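Local coordinates for protein response regulator aspartate phosphatase I (Bacillus subtilis subsp. subtilis, PDB 4I1A) that dephosphorylates the sporulation phosphotransferase Spo0F and activates the mobile element ICEBs1 by inactivating its repressor ImmR, at residues L101-Y104 / F105-K109. Residues are numbered along the deposited sequence; the frame is centred on the assembly and turned at random.
Sequences LEYY and FYFFK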
loop_
_atom_site.group_PDB
_atom_site.type_symbol
_atom_site.label_atom_id
_atom_site.label_comp_id
_atom_site.label_asym_id
_atom_site.label_seq_id
_atom_site.Cartn_x
_atom_site.Cartn_y
_atom_site.Cartn_z
ATOM N N LEU A 101 32.717 -12.323 5.743
ATOM C CA LEU A 101 32.283 -12.306 7.135
ATOM C C LEU A 101 32.044 -10.883 7.624
ATOM O O LEU A 101 31.138 -10.638 8.421
ATOM C CB LEU A 101 33.316 -12.991 8.032
ATOM C CG LEU A 101 32.878 -14.302 8.690
ATOM C CD1 LEU A 101 32.694 -15.405 7.650
ATOM C CD2 LEU A 101 33.867 -14.725 9.771
ATOM N N GLU A 102 32.863 -9.952 7.141
ATOM C CA GLU A 102 32.775 -8.552 7.545
ATOM C C GLU A 102 31.556 -7.848 6.952
ATOM O O GLU A 102 30.860 -7.099 7.645
ATOM C CB GLU A 102 34.049 -7.802 7.155
ATOM C CG GLU A 102 34.096 -6.370 7.666
ATOM C CD GLU A 102 35.398 -5.678 7.333
ATOM O OE1 GLU A 102 36.185 -6.244 6.546
ATOM O OE2 GLU A 102 35.633 -4.567 7.860
ATOM N N TYR A 103 31.313 -8.081 5.664
ATOM C CA TYR A 103 30.111 -7.582 5.009
ATOM C C TYR A 103 28.879 -8.121 5.716
ATOM O O TYR A 103 27.929 -7.381 5.965
ATOM C CB TYR A 103 30.099 -7.973 3.530
ATOM C CG TYR A 103 28.720 -8.233 2.945
ATOM C CD1 TYR A 103 27.893 -7.186 2.549
ATOM C CD2 TYR A 103 28.258 -9.532 2.764
ATOM C CE1 TYR A 103 26.641 -7.433 2.005
ATOM C CE2 TYR A 103 27.015 -9.783 2.225
ATOM C CZ TYR A 103 26.211 -8.735 1.845
ATOM O OH TYR A 103 24.971 -9.004 1.309
ATOM N N TYR A 104 28.914 -9.411 6.045
ATOM C CA TYR A 104 27.806 -10.062 6.737
ATOM C C TYR A 104 27.456 -9.335 8.028
ATOM O O TYR A 104 26.284 -9.115 8.316
ATOM C CB TYR A 104 28.116 -11.533 7.031
ATOM C CG TYR A 104 27.937 -12.466 5.846
ATOM C CD1 TYR A 104 27.205 -12.078 4.729
ATOM C CD2 TYR A 104 28.495 -13.745 5.852
ATOM C CE1 TYR A 104 27.041 -12.934 3.648
ATOM C CE2 TYR A 104 28.333 -14.604 4.778
ATOM C CZ TYR A 104 27.609 -14.196 3.679
ATOM O OH TYR A 104 27.447 -15.049 2.608
ATOM N N PHE A 105 28.468 -8.950 8.797
ATOM C CA PHE A 105 28.211 -8.263 10.054
ATOM C C PHE A 105 27.482 -6.942 9.825
ATOM O O PHE A 105 26.427 -6.700 10.411
ATOM C CB PHE A 105 29.494 -8.019 10.843
ATOM C CG PHE A 105 29.346 -6.966 11.902
ATOM C CD1 PHE A 105 28.599 -7.212 13.043
ATOM C CD2 PHE A 105 29.930 -5.720 11.748
ATOM C CE1 PHE A 105 28.447 -6.239 14.015
ATOM C CE2 PHE A 105 29.783 -4.741 12.719
ATOM C CZ PHE A 105 29.039 -5.001 13.852
ATOM N N TYR A 106 28.050 -6.094 8.973
ATOM C CA TYR A 106 27.427 -4.817 8.644
ATOM C C TYR A 106 26.039 -5.010 8.029
ATOM O O TYR A 106 25.133 -4.211 8.263
ATOM C CB TYR A 106 28.324 -3.999 7.711
ATOM C CG TYR A 106 29.561 -3.438 8.384
ATOM C CD1 TYR A 106 29.521 -2.999 9.705
ATOM C CD2 TYR A 106 30.769 -3.358 7.705
ATOM C CE1 TYR A 106 30.650 -2.491 10.328
ATOM C CE2 TYR A 106 31.903 -2.851 8.318
ATOM C CZ TYR A 106 31.839 -2.418 9.631
ATOM O OH TYR A 106 32.965 -1.910 10.250
ATOM N N PHE A 107 25.879 -6.077 7.251
ATOM C CA PHE A 107 24.598 -6.384 6.624
ATOM C C PHE A 107 23.561 -6.694 7.693
ATOM O O PHE A 107 22.520 -6.037 7.769
ATOM C CB PHE A 107 24.738 -7.577 5.675
ATOM C CG PHE A 107 23.532 -7.819 4.799
ATOM C CD1 PHE A 107 22.600 -6.820 4.576
ATOM C CD2 PHE A 107 23.333 -9.053 4.201
ATOM C CE1 PHE A 107 21.487 -7.045 3.769
ATOM C CE2 PHE A 107 22.224 -9.285 3.394
ATOM C CZ PHE A 107 21.302 -8.278 3.179
ATOM N N PHE A 108 23.855 -7.700 8.513
ATOM C CA PHE A 108 22.946 -8.124 9.572
ATOM C C PHE A 108 22.597 -6.947 10.488
ATOM O O PHE A 108 21.437 -6.761 10.859
ATOM C CB PHE A 108 23.557 -9.279 10.376
ATOM C CG PHE A 108 23.918 -10.489 9.541
ATOM C CD1 PHE A 108 23.300 -10.722 8.318
ATOM C CD2 PHE A 108 24.877 -11.393 9.985
ATOM C CE1 PHE A 108 23.635 -11.831 7.552
ATOM C CE2 PHE A 108 25.213 -12.502 9.223
ATOM C CZ PHE A 108 24.592 -12.720 8.006
ATOM N N LYS A 109 23.609 -6.150 10.823
ATOM C CA LYS A 109 23.437 -4.952 11.643
ATOM C C LYS A 109 22.400 -3.990 11.040
ATOM O O LYS A 109 21.587 -3.406 11.761
ATOM C CB LYS A 109 24.787 -4.240 11.816
ATOM C CG LYS A 109 24.808 -3.166 12.896
ATOM C CD LYS A 109 26.032 -2.252 12.746
ATOM C CE LYS A 109 25.853 -0.913 13.486
ATOM N NZ LYS A 109 26.954 0.084 13.186
#
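Four successive i to i+4 backbone bonds, from F105 N to L101 O through F108 N to Y104 O, define the first turns of helix 102-115 in this all-helical tetratricopeptide-repeat protein; that of Y106 N to E102 O is nearly straight (N-H...O 174°). Aromatic side chains four residues apart form two i to i+4 pairs on this helix. In the first, the ring planes of Y103 and F107 diverge by only 21°, yet with centroids 5.3 Å apart little of one ring faces the other. Instead, F107 CB lies over one face of the Y103 ring near its rim, and Y103 CZ meets F107 CD2 at 3.7 Å. The hydroxyl end of Y103 also makes a weak hydrogen bond to E141, while F107 packs edge-to-face on F145, joining this helix to helix 139-155. Replacing Y103 by an alanine is likely to leave F107 without its ring neighbour and E141 without this hydroxyl partner. In the second pair, the Y104 and F108 rings are closer to parallel, with centroids 5.6 Å apart, and again scarcely overlap, touching where Y104 CB approaches F108 CE2. With CG beside its own backbone N (chi1 -57°), the F108 ring lies against the preceding turn, and Y104 O sits over one face, nearer the ring's margin than its centre, 3.0 Å from F108 CG.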